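Local coordinates for transposon Tn7 transposition protein tnsA (Escherichia coli, PDB 1T0F) that makes the 5'-strand breaks at the ends of transposon Tn7 and, together with TnsB, forms the transposase that moves the element, at residues A[102-107]-A[112-117]; A[131-136]-A[147-152]; A[196-201]-A[263-268]; A[192-197]-A[235-240]; A[218-221]-A[225-228]. All blocks are in the same frame, centred on the assembly; numbering follows the deposited sequence.

Contact 1 of 5, residues A[102-107]-A[112-117]. With MG (magnesium ion), chain E.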
# COMPACT_ATOMS: atom_id res chain seq x y z
N ILE A 102 -3.88 -12.23 -24.36
CA ILE A 102 -2.73 -11.60 -23.73
C ILE A 102 -1.77 -12.69 -23.27
O ILE A 102 -2.20 -13.70 -22.73
CB ILE A 102 -3.16 -10.79 -22.47
CG1 ILE A 102 -4.04 -9.61 -22.88
CG2 ILE A 102 -1.93 -10.33 -21.70
CD1 ILE A 102 -4.52 -8.77 -21.71
N LYS A 103 -0.48 -12.49 -23.49
CA LYS A 103 0.51 -13.47 -23.06
C LYS A 103 0.59 -13.39 -21.54
O LYS A 103 0.89 -12.33 -20.98
CB LYS A 103 1.88 -13.14 -23.66
CG LYS A 103 3.02 -14.03 -23.15
CD LYS A 103 3.25 -15.25 -24.04
CE LYS A 103 2.03 -16.15 -24.12
NZ LYS A 103 2.28 -17.34 -24.99
N HIS A 104 0.33 -14.49 -20.85
CA HIS A 104 0.39 -14.49 -19.40
C HIS A 104 1.81 -14.17 -18.91
O HIS A 104 2.79 -14.59 -19.53
CB HIS A 104 -0.04 -15.85 -18.85
CG HIS A 104 -0.12 -15.89 -17.35
ND1 HIS A 104 -1.32 -15.83 -16.67
CD2 HIS A 104 0.85 -15.97 -16.41
CE1 HIS A 104 -1.08 -15.87 -15.37
NE2 HIS A 104 0.22 -15.95 -15.18
N PRO A 105 1.93 -13.40 -17.81
CA PRO A 105 3.23 -13.03 -17.25
C PRO A 105 4.13 -14.26 -17.10
O PRO A 105 3.72 -15.28 -16.53
CB PRO A 105 2.86 -12.41 -15.91
CG PRO A 105 1.60 -11.67 -16.26
CD PRO A 105 0.84 -12.68 -17.11
N VAL A 106 5.35 -14.17 -17.61
CA VAL A 106 6.27 -15.29 -17.55
C VAL A 106 7.72 -14.80 -17.54
O VAL A 106 8.05 -13.80 -18.17
CB VAL A 106 6.05 -16.23 -18.77
CG1 VAL A 106 6.17 -15.44 -20.07
CG2 VAL A 106 7.07 -17.38 -18.75
N ILE A 107 8.56 -15.50 -16.78
CA ILE A 107 9.98 -15.18 -16.69
C ILE A 107 10.75 -16.48 -16.90
O ILE A 107 10.54 -17.45 -16.18
CB ILE A 107 10.35 -14.61 -15.31
CG1 ILE A 107 9.61 -13.29 -15.07
CG2 ILE A 107 11.85 -14.40 -15.23
CD1 ILE A 107 10.04 -12.17 -15.99
N GLN A 112 4.42 -16.68 -14.07
CA GLN A 112 4.52 -16.04 -12.77
C GLN A 112 3.16 -15.86 -12.11
O GLN A 112 2.13 -15.75 -12.78
CB GLN A 112 5.21 -14.68 -12.89
CG GLN A 112 6.65 -14.76 -13.41
CD GLN A 112 7.57 -15.54 -12.48
OE1 GLN A 112 7.90 -15.08 -11.38
NE2 GLN A 112 7.97 -16.73 -12.91
N VAL A 113 3.15 -15.86 -10.78
CA VAL A 113 1.92 -15.66 -10.04
C VAL A 113 1.71 -14.15 -9.98
O VAL A 113 2.59 -13.42 -9.53
CB VAL A 113 2.03 -16.20 -8.60
CG1 VAL A 113 0.77 -15.83 -7.81
CG2 VAL A 113 2.21 -17.72 -8.64
N MET A 114 0.56 -13.70 -10.45
CA MET A 114 0.24 -12.28 -10.43
C MET A 114 -0.25 -11.90 -9.03
O MET A 114 -0.74 -12.76 -8.29
CB MET A 114 -0.85 -11.96 -11.46
CG MET A 114 -0.43 -12.23 -12.89
SD MET A 114 -1.68 -11.79 -14.08
CE MET A 114 -1.53 -9.97 -14.05
N SER A 115 -0.10 -10.63 -8.66
CA SER A 115 -0.56 -10.18 -7.35
C SER A 115 -1.13 -8.77 -7.42
O SER A 115 -0.74 -7.97 -8.28
CB SER A 115 0.59 -10.24 -6.33
OG SER A 115 1.65 -9.35 -6.65
N THR A 116 -2.08 -8.49 -6.54
CA THR A 116 -2.72 -7.18 -6.46
C THR A 116 -2.13 -6.55 -5.21
O THR A 116 -2.07 -7.17 -4.15
CB THR A 116 -4.25 -7.32 -6.35
OG1 THR A 116 -4.76 -7.78 -7.61
CG2 THR A 116 -4.90 -5.99 -6.01
N ASP A 117 -1.67 -5.30 -5.33
CA ASP A 117 -1.01 -4.66 -4.21
C ASP A 117 -1.75 -4.65 -2.89
O ASP A 117 -1.11 -4.85 -1.85
CB ASP A 117 -0.58 -3.26 -4.62
CG ASP A 117 0.37 -3.28 -5.81
OD1 ASP A 117 1.11 -4.28 -5.96
OD2 ASP A 117 0.38 -2.32 -6.61
MG MG E . 2.03 -2.19 -8.35
O HOH W 1 3.98 -1.58 -6.81
O HOH W 2 3.74 -2.25 -10.08

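Contact 2 of 5, residues A[131-136]-A[147-152]. With MG (magnesium ion), chain E.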
# COMPACT_ATOMS: atom_id res chain seq x y z
N ALA A 131 -10.17 -3.91 -4.20
CA ALA A 131 -8.77 -4.20 -4.48
C ALA A 131 -8.11 -3.01 -5.14
O ALA A 131 -8.75 -2.24 -5.85
CB ALA A 131 -8.67 -5.45 -5.38
N ILE A 132 -6.81 -2.86 -4.90
CA ILE A 132 -6.04 -1.76 -5.46
C ILE A 132 -4.71 -2.20 -6.05
O ILE A 132 -3.98 -2.99 -5.45
CB ILE A 132 -5.71 -0.69 -4.39
CG1 ILE A 132 -6.99 0.01 -3.91
CG2 ILE A 132 -4.72 0.34 -4.95
CD1 ILE A 132 -6.72 1.16 -2.95
N GLN A 133 -4.41 -1.71 -7.25
CA GLN A 133 -3.11 -1.95 -7.87
C GLN A 133 -2.49 -0.54 -7.92
O GLN A 133 -3.14 0.42 -8.36
CB GLN A 133 -3.23 -2.51 -9.30
CG GLN A 133 -1.88 -2.62 -10.02
CD GLN A 133 -0.92 -3.63 -9.39
OE1 GLN A 133 0.30 -3.51 -9.52
NE2 GLN A 133 -1.47 -4.64 -8.74
N VAL A 134 -1.26 -0.43 -7.45
CA VAL A 134 -0.53 0.83 -7.39
C VAL A 134 0.45 0.92 -8.57
O VAL A 134 1.21 -0.01 -8.82
CB VAL A 134 0.24 0.88 -6.06
CG1 VAL A 134 1.13 2.05 -6.02
CG2 VAL A 134 -0.76 0.92 -4.91
N LYS A 135 0.44 2.03 -9.30
CA LYS A 135 1.33 2.20 -10.45
C LYS A 135 1.81 3.63 -10.62
O LYS A 135 1.08 4.57 -10.31
CB LYS A 135 0.61 1.84 -11.76
CG LYS A 135 0.30 0.38 -11.99
CD LYS A 135 1.58 -0.43 -12.16
CE LYS A 135 1.25 -1.89 -12.42
NZ LYS A 135 2.47 -2.74 -12.44
N PRO A 136 3.06 3.81 -11.09
CA PRO A 136 3.52 5.18 -11.31
C PRO A 136 2.63 5.61 -12.47
O PRO A 136 2.32 4.79 -13.33
CB PRO A 136 4.97 4.99 -11.75
CG PRO A 136 5.38 3.75 -11.03
CD PRO A 136 4.17 2.85 -11.19
N GLU A 147 -1.37 -4.39 -20.45
CA GLU A 147 -1.86 -5.76 -20.66
C GLU A 147 -2.02 -6.47 -19.32
O GLU A 147 -3.01 -7.16 -19.09
CB GLU A 147 -0.90 -6.58 -21.53
CG GLU A 147 -0.75 -6.13 -22.97
CD GLU A 147 0.10 -7.09 -23.78
OE1 GLU A 147 1.16 -7.51 -23.28
OE2 GLU A 147 -0.30 -7.44 -24.91
N LYS A 148 -1.02 -6.32 -18.45
CA LYS A 148 -1.08 -6.98 -17.16
C LYS A 148 -2.18 -6.39 -16.29
O LYS A 148 -2.81 -7.10 -15.50
CB LYS A 148 0.28 -6.90 -16.46
CG LYS A 148 1.32 -7.82 -17.11
CD LYS A 148 2.60 -7.90 -16.31
CE LYS A 148 3.38 -6.61 -16.35
NZ LYS A 148 4.59 -6.68 -15.48
N LEU A 149 -2.43 -5.10 -16.44
CA LEU A 149 -3.49 -4.46 -15.68
C LEU A 149 -4.84 -4.98 -16.18
O LEU A 149 -5.77 -5.15 -15.39
CB LEU A 149 -3.42 -2.94 -15.82
CG LEU A 149 -2.28 -2.24 -15.08
CD1 LEU A 149 -2.21 -0.77 -15.50
CD2 LEU A 149 -2.51 -2.35 -13.56
N GLU A 150 -4.96 -5.23 -17.48
CA GLU A 150 -6.22 -5.74 -18.02
C GLU A 150 -6.49 -7.15 -17.47
O GLU A 150 -7.63 -7.50 -17.15
CB GLU A 150 -6.18 -5.77 -19.56
CG GLU A 150 -7.41 -6.34 -20.24
CD GLU A 150 -8.71 -5.62 -19.89
OE1 GLU A 150 -8.66 -4.49 -19.34
OE2 GLU A 150 -9.78 -6.19 -20.18
N LEU A 151 -5.44 -7.97 -17.36
CA LEU A 151 -5.62 -9.32 -16.81
C LEU A 151 -6.16 -9.21 -15.39
O LEU A 151 -7.12 -9.90 -15.00
CB LEU A 151 -4.29 -10.06 -16.76
CG LEU A 151 -3.65 -10.48 -18.09
CD1 LEU A 151 -2.33 -11.19 -17.80
CD2 LEU A 151 -4.61 -11.41 -18.85
N GLU A 152 -5.53 -8.34 -14.61
CA GLU A 152 -5.91 -8.11 -13.22
C GLU A 152 -7.33 -7.55 -13.14
O GLU A 152 -8.12 -7.97 -12.28
CB GLU A 152 -4.92 -7.12 -12.59
CG GLU A 152 -5.10 -6.95 -11.09
CD GLU A 152 -4.07 -6.00 -10.48
OE1 GLU A 152 -3.21 -5.48 -11.23
OE2 GLU A 152 -4.13 -5.79 -9.25
MG MG E . 2.03 -2.19 -8.35
O HOH W 2 3.74 -2.25 -10.08
O HOH W 1 3.98 -1.58 -6.81

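Contact 3 of 5, residues A[196-201]-A[263-268]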
# COMPACT_ATOMS: atom_id res chain seq x y z
N ALA A 196 10.44 0.67 24.26
CA ALA A 196 10.06 0.84 25.66
C ALA A 196 9.52 2.25 25.95
O ALA A 196 8.94 2.49 27.00
CB ALA A 196 11.27 0.56 26.56
N GLN A 197 9.71 3.16 25.00
CA GLN A 197 9.24 4.53 25.17
C GLN A 197 7.77 4.73 24.83
O GLN A 197 7.18 5.75 25.19
CB GLN A 197 10.09 5.47 24.30
CG GLN A 197 11.50 5.68 24.81
CD GLN A 197 11.54 6.51 26.08
OE1 GLN A 197 11.12 6.06 27.14
NE2 GLN A 197 12.04 7.74 25.97
N LEU A 198 7.17 3.76 24.14
CA LEU A 198 5.77 3.87 23.76
C LEU A 198 4.86 4.11 24.95
O LEU A 198 3.99 4.98 24.91
CB LEU A 198 5.32 2.61 23.01
CG LEU A 198 5.85 2.44 21.59
CD1 LEU A 198 5.55 1.04 21.08
CD2 LEU A 198 5.23 3.49 20.67
N SER A 199 5.06 3.35 26.02
CA SER A 199 4.24 3.47 27.22
C SER A 199 4.35 4.85 27.87
O SER A 199 3.33 5.53 28.06
CB SER A 199 4.61 2.37 28.22
OG SER A 199 3.80 2.45 29.38
N PRO A 200 5.56 5.30 28.22
CA PRO A 200 5.66 6.62 28.84
C PRO A 200 5.22 7.75 27.91
O PRO A 200 4.60 8.72 28.35
CB PRO A 200 7.13 6.71 29.23
CG PRO A 200 7.82 5.82 28.24
CD PRO A 200 6.88 4.65 28.16
N LEU A 201 5.52 7.63 26.62
CA LEU A 201 5.14 8.65 25.66
C LEU A 201 3.62 8.71 25.53
O LEU A 201 3.04 9.79 25.37
CB LEU A 201 5.77 8.37 24.29
CG LEU A 201 7.29 8.53 24.20
CD1 LEU A 201 7.78 8.07 22.83
CD2 LEU A 201 7.68 9.98 24.46
N SER A 263 0.31 2.54 20.01
CA SER A 263 0.04 1.14 20.28
C SER A 263 0.83 0.61 21.47
O SER A 263 1.97 1.00 21.69
CB SER A 263 0.37 0.30 19.04
OG SER A 263 1.73 0.49 18.68
N GLN A 264 0.19 -0.27 22.24
CA GLN A 264 0.81 -0.90 23.41
C GLN A 264 1.36 -2.22 22.89
O GLN A 264 0.59 -3.15 22.67
CB GLN A 264 -0.22 -1.23 24.49
CG GLN A 264 -1.02 -0.07 25.03
CD GLN A 264 -2.04 -0.54 26.05
OE1 GLN A 264 -1.69 -1.14 27.07
NE2 GLN A 264 -3.32 -0.27 25.79
N VAL A 265 2.66 -2.31 22.69
CA VAL A 265 3.22 -3.54 22.17
C VAL A 265 4.20 -4.21 23.11
O VAL A 265 4.88 -3.56 23.90
CB VAL A 265 3.92 -3.33 20.81
CG1 VAL A 265 2.95 -2.74 19.81
CG2 VAL A 265 5.13 -2.42 20.99
N VAL A 266 4.26 -5.53 23.01
CA VAL A 266 5.16 -6.33 23.82
C VAL A 266 6.24 -6.89 22.91
O VAL A 266 5.95 -7.47 21.86
CB VAL A 266 4.42 -7.50 24.49
CG1 VAL A 266 5.41 -8.36 25.26
CG2 VAL A 266 3.34 -6.96 25.42
N ASN A 267 7.48 -6.70 23.31
CA ASN A 267 8.63 -7.18 22.56
C ASN A 267 8.72 -8.68 22.85
O ASN A 267 9.20 -9.09 23.91
CB ASN A 267 9.89 -6.44 23.04
CG ASN A 267 11.06 -6.62 22.11
OD1 ASN A 267 11.98 -5.80 22.09
ND2 ASN A 267 11.04 -7.69 21.33
N MET A 268 8.24 -9.49 21.91
CA MET A 268 8.24 -10.94 22.07
C MET A 268 9.63 -11.56 22.25
O MET A 268 9.80 -12.77 22.11
CB MET A 268 7.52 -11.59 20.89
CG MET A 268 7.25 -13.08 21.06
SD MET A 268 6.31 -13.78 19.70
CE MET A 268 4.72 -14.05 20.47

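Contact 4 of 5, residues A[192-197]-A[235-240]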
# COMPACT_ATOMS: atom_id res chain seq x y z
N ALA A 192 14.96 -2.09 21.49
CA ALA A 192 14.07 -2.45 22.59
C ALA A 192 13.91 -1.23 23.50
O ALA A 192 12.88 -1.06 24.15
CB ALA A 192 14.66 -3.61 23.37
N GLU A 193 14.94 -0.40 23.53
CA GLU A 193 14.94 0.80 24.35
C GLU A 193 13.94 1.81 23.78
O GLU A 193 13.21 2.46 24.52
CB GLU A 193 16.35 1.42 24.37
CG GLU A 193 17.47 0.46 24.79
CD GLU A 193 17.86 -0.53 23.70
OE1 GLU A 193 17.06 -1.43 23.38
OE2 GLU A 193 18.98 -0.41 23.16
N LEU A 194 13.92 1.94 22.45
CA LEU A 194 13.01 2.87 21.80
C LEU A 194 11.58 2.36 21.92
O LEU A 194 10.66 3.13 22.17
CB LEU A 194 13.37 3.05 20.33
CG LEU A 194 12.50 4.05 19.55
CD1 LEU A 194 12.42 5.37 20.29
CD2 LEU A 194 13.09 4.25 18.16
N LEU A 195 11.40 1.05 21.76
CA LEU A 195 10.08 0.45 21.87
C LEU A 195 9.54 0.64 23.29
O LEU A 195 8.33 0.75 23.49
CB LEU A 195 10.16 -1.05 21.54
CG LEU A 195 8.83 -1.75 21.26
CD1 LEU A 195 8.31 -1.29 19.90
CD2 LEU A 195 9.02 -3.27 21.25
N ALA A 196 10.44 0.67 24.26
CA ALA A 196 10.06 0.84 25.66
C ALA A 196 9.52 2.25 25.95
O ALA A 196 8.94 2.49 27.00
CB ALA A 196 11.27 0.56 26.56
N GLN A 197 9.71 3.16 25.00
CA GLN A 197 9.24 4.53 25.17
C GLN A 197 7.77 4.73 24.83
O GLN A 197 7.18 5.75 25.19
CB GLN A 197 10.09 5.47 24.30
CG GLN A 197 11.50 5.68 24.81
CD GLN A 197 11.54 6.51 26.08
OE1 GLN A 197 11.12 6.06 27.14
NE2 GLN A 197 12.04 7.74 25.97
N ILE A 235 9.63 9.93 18.71
CA ILE A 235 8.28 9.89 18.17
C ILE A 235 8.34 9.67 16.66
O ILE A 235 7.56 8.91 16.09
CB ILE A 235 7.52 11.21 18.47
CG1 ILE A 235 7.21 11.30 19.97
CG2 ILE A 235 6.23 11.29 17.67
CD1 ILE A 235 6.28 10.24 20.48
N ARG A 236 9.28 10.35 16.01
CA ARG A 236 9.44 10.23 14.58
C ARG A 236 9.75 8.79 14.17
O ARG A 236 9.15 8.26 13.23
CB ARG A 236 10.56 11.17 14.11
CG ARG A 236 10.73 11.26 12.60
CD ARG A 236 11.80 12.30 12.25
NE ARG A 236 12.04 12.39 10.81
CZ ARG A 236 12.51 11.40 10.06
NH1 ARG A 236 12.79 10.23 10.62
NH2 ARG A 236 12.70 11.57 8.76
N ALA A 237 10.69 8.16 14.87
CA ALA A 237 11.08 6.79 14.56
C ALA A 237 9.94 5.80 14.81
O ALA A 237 9.71 4.90 13.99
CB ALA A 237 12.31 6.39 15.39
N LEU A 238 9.23 5.97 15.92
CA LEU A 238 8.13 5.07 16.24
C LEU A 238 6.97 5.26 15.25
O LEU A 238 6.27 4.30 14.91
CB LEU A 238 7.65 5.32 17.68
CG LEU A 238 8.63 4.86 18.76
CD1 LEU A 238 8.27 5.48 20.12
CD2 LEU A 238 8.63 3.33 18.83
N THR A 239 6.79 6.49 14.78
CA THR A 239 5.72 6.77 13.84
C THR A 239 6.04 6.19 12.46
O THR A 239 5.18 5.59 11.82
CB THR A 239 5.48 8.30 13.68
OG1 THR A 239 5.12 8.86 14.95
CG2 THR A 239 4.34 8.55 12.70
N ALA A 240 7.28 6.35 12.01
CA ALA A 240 7.70 5.83 10.71
C ALA A 240 7.57 4.31 10.66
O ALA A 240 7.26 3.73 9.62
CB ALA A 240 9.14 6.24 10.43

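Contact 5 of 5, residues A[218-221]-A[225-228]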
# COMPACT_ATOMS: atom_id res chain seq x y z
N LYS A 218 9.21 19.29 22.73
CA LYS A 218 10.25 20.21 23.20
C LYS A 218 10.12 20.47 24.69
O LYS A 218 11.12 20.54 25.41
CB LYS A 218 10.19 21.52 22.42
CG LYS A 218 10.82 21.39 21.04
CD LYS A 218 10.88 22.69 20.26
CE LYS A 218 9.56 23.02 19.60
NZ LYS A 218 9.76 23.97 18.46
N GLN A 219 8.89 20.62 25.16
CA GLN A 219 8.66 20.87 26.57
C GLN A 219 9.04 19.63 27.37
O GLN A 219 9.43 19.73 28.54
CB GLN A 219 7.19 21.24 26.79
CG GLN A 219 6.78 22.49 26.00
CD GLN A 219 5.37 22.97 26.28
OE1 GLN A 219 5.08 23.49 27.36
NE2 GLN A 219 4.49 22.80 25.31
N VAL A 220 8.97 18.46 26.73
CA VAL A 220 9.33 17.21 27.38
C VAL A 220 10.85 17.13 27.51
O VAL A 220 11.36 16.58 28.49
CB VAL A 220 8.81 15.98 26.59
CG1 VAL A 220 9.42 14.70 27.14
CG2 VAL A 220 7.29 15.91 26.69
N ASP A 221 11.57 17.66 26.52
CA ASP A 221 13.02 17.65 26.57
C ASP A 221 13.48 18.58 27.69
O ASP A 221 14.34 18.23 28.49
CB ASP A 221 13.63 18.13 25.25
CG ASP A 221 13.29 17.22 24.08
OD1 ASP A 221 13.23 15.99 24.29
OD2 ASP A 221 13.11 17.75 22.96
N ASP A 225 15.20 17.40 31.11
CA ASP A 225 16.57 17.82 30.78
C ASP A 225 17.21 16.86 29.77
O ASP A 225 18.30 16.33 30.00
CB ASP A 225 17.42 17.87 32.05
CG ASP A 225 18.71 18.65 31.86
OD1 ASP A 225 19.47 18.35 30.91
OD2 ASP A 225 18.97 19.57 32.67
N LEU A 226 16.53 16.65 28.65
CA LEU A 226 17.01 15.76 27.60
C LEU A 226 17.72 16.55 26.50
O LEU A 226 17.63 17.78 26.46
CB LEU A 226 15.84 14.99 26.99
CG LEU A 226 14.89 14.26 27.94
CD1 LEU A 226 13.72 13.70 27.16
CD2 LEU A 226 15.63 13.16 28.68
N GLU A 227 18.41 15.84 25.62
CA GLU A 227 19.11 16.47 24.51
C GLU A 227 18.10 17.14 23.58
O GLU A 227 16.99 16.64 23.40
CB GLU A 227 19.92 15.44 23.73
CG GLU A 227 20.74 16.02 22.60
CD GLU A 227 21.43 14.95 21.77
OE1 GLU A 227 22.22 14.16 22.34
OE2 GLU A 227 21.18 14.89 20.54
N LEU A 228 18.50 18.27 23.00
CA LEU A 228 17.63 19.02 22.09
C LEU A 228 17.05 18.17 20.96
O LEU A 228 17.79 17.60 20.15
CB LEU A 228 18.41 20.21 21.51
CG LEU A 228 17.68 21.21 20.61
CD1 LEU A 228 18.46 22.51 20.56
CD2 LEU A 228 17.51 20.63 19.21

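Contact 1 of 5, residues A[102-107]-A[112-117]
H104 and Q112 are joined by a side-chain to backbone hydrogen bond: H104 NE2 donates to Q112 O at 3.1 Å, with an N-H...O angle of 161°. The oxygen sits at the edge of the imidazole, nearly in its plane, and the donor lies in the carbonyl plane of Q112. With CG anti to the backbone nitrogen (chi1 -175°), the ring swings over to 112-117, although CB itself does not point there. Its other nitrogen, ND1, has a weak bond to T93 O, so both ring nitrogens have partners. A second bond runs the other way, from Q112 N to P105 O at 2.9 Å; it is almost straight, but the donor stands above the carbonyl plane. Together the two bonds join the chain entering the small antiparallel pair 106-107/110-111 to the chain leaving it, in the nuclease domain of the PD-(D/E)XK clan. Beyond the pair, the chain runs on to D117, an active-site residue whose OD2 binds magnesium at 2.4 Å. The Q112 amide is also used at both ends, NE2 by V110 O and OE1 by F11 N, while its CG packs 3.7 Å from I107 CG1. P105 CD lies over one face of the imidazole, toward the rim, and P105 CG meets M114 SD at 3.9 Å. Putting an alanine at H104 would probably leave Q112 O without this donor and open a gap beside P105. V106 N donates to a bound malonate, probably from the crystallisation liquor.

Contact 2 of 5, residues A[131-136]-A[147-152]
Strand 129-134 and helix 143-159 come nearest at Q133 and L149, whose CA atoms are 8.2 Å apart, so side chains alone bridge the two. They are the first two elements of a beta-alpha-beta unit completed by strand 163-166, and the segment 131-136 carries metal-binding residues and an active-site lysine of this PD-(D/E)XK nuclease. Q133 has its CG anti to the backbone nitrogen (chi1 173°) and then bends at chi2, which lets the two ends of its amide do different work. OE1 binds the magnesium ion at 2.5 Å, whereas NE2 donates to E152 OE2 at 2.9 Å. That hydrogen bond is bent, 144° at the hydrogen; it uses the syn side of the carboxylate, and the amide and carboxylate planes stand 75° apart. Through it the glutamate, a second-shell residue, probably steadies the rotation of the Q133 amide; E152 OE2 also accepts from T116 OG1. With a leucine in place of E152, Q133 NE2 would probably lose its stronger acceptor, keeping a weak bond to S115 O, and the amide would be freer to turn away from the metal. L149 supplies the apolar part: its CD2 methyl packs 3.6 Å from Q133 CG and also touches the aliphatic stem of K135, the active-site lysine, which runs past it in the opposite direction. V134 O is a further metal ligand, and D117 OD2 binds from the neighbouring strand. K135 NZ reaches the ion through water, donating at 2.7 Å to water 2, which lies 2.4 Å from the magnesium.

Contact 3 of 5, residues A[196-201]-A[263-268]
L198 meets the extended tail 263-268 chiefly through one methyl: its CD1 sits 3.5 Å from V265 CG2, closer than carbons usually pack. The same CD1 lies 3.6 Å from S263 O, so it touches both a valine methyl and a backbone carbonyl oxygen. L198 lies near the start of helix 198-207, and its CB points at the tail; with CG anti to the carbonyl carbon (chi1 -72°), the branch is carried over S263 and on to V265. On the valine, CG2 is the methyl set between the backbone nitrogen and the carbonyl carbon, and it meets the leucine at a slant. This is the tight part. It is backed by F243, which touches both L198 and V265; L238 of helix 230-240 touches the leucine and Y51 of strand 48-51 the valine.

The rest is looser. Q264 points its CB away from the helix and is exposed, as are S199 at the helix start and V266 and M268 farther along the tail. S263 OG makes its hydrogen bond outside the pair, to F243 O.

The contact thus fastens the tail that follows strand 261-262 to the start of a helix in the C-terminal part of the chain, away from the metal site. With just 114 Å² buried, it is van der Waals packing of a leucine methyl against a methyl and a carbonyl oxygen, and neither segment donates a hydrogen bond to the other.

Contact 4 of 5, residues A[192-197]-A[235-240]
The short helix 192-195 approaches the last turns of helix 230-240 most closely at L195 and L238, with 7.5 Å between their CA atoms, near enough for side chains to reach the opposing backbone. L194 does most of the work from its side. Its CG is anti to the backbone nitrogen (chi1 -178°), which sends the two methyls across to the other helix: CD2 lands 3.6 Å from A237 CB, while CG packs 4.0 Å from L238 CD2. The other methyl, L194 CD1, comes within 4.1 Å of L238 CG, and the CD1 methyls of L194 and L238 are 4.2 Å apart. The two leucines slide past each other in opposite directions, and L238 CD2 lies 3.9 Å from the carbonyl oxygen L194 O. The small A237 lets the L194 methyl close in on its helix. The interface itself is apolar packing between two helices of the C-terminal family region. Around it, L238 is shared with L198 and L201 of helix 198-207 and with I244 of strand 244-245, while L195 packs on V265 in the C-terminal tail.

Contact 5 of 5, residues A[218-221]-A[225-228]
D221 and L226 are joined by a backbone hydrogen bond that finishes helix 213-223: L226 N donates to D221 O at 2.7 Å, with an angle of 166° at the hydrogen. This is the long bond of a Schellman motif. D225 is its C-prime residue, with the positive phi (46°) that turns the chain back, and D225 N bonds to I222 O to complete the pair. D225 N is also near D221 O, but the angle is too poor for a bond there.

The van der Waals contacts come from L226, whose CB points at the helix. Its side chain crosses that of D221 at about a right angle, and the CD1 methyl lies 3.7 Å from D221 OD1. The same methyl is 4.0 Å from V220 O and makes a looser, apolar approach to V220 CG1 at 4.4 Å.

The polar contacts of the D221 carboxylate lie beyond the turn. With CG anti to the carbonyl carbon (chi1 -64°), the buried group has its CG 3.8 Å from E227 O, while OD1 is bonded to T231 OG1 and OD2 more weakly to G229 N. Both oxygens therefore have partners at or just before the start of the next helix.

As a whole, the turn links helix 213-223 to helix 230-240: V220 and L226 both pack on T231, and D221 also touches K230, so that the residues closing one helix lie against the first turn of the next.

In the fold
From the N terminus, contact 1 closes a tight loop around the small hairpin and contact 2 follows in series, closing the strand-to-helix step of the beta-alpha-beta unit. The two meet at the magnesium ion and its waters, with strands 115-122 and 129-134 adjacent in one sheet. The remaining contacts lie on the other side of the chain's centre. Contacts 3 and 4 start from the same piece of chain, sharing A196 and Q197; contact 4 closes on helix 230-240, contact 3 later on the tail, so their loops overlap rather than nest. Contact 5 nests inside both loops, at the turn between helices 213-223 and 230-240. Centres of contacts 1 and 5 are about 52 Å apart.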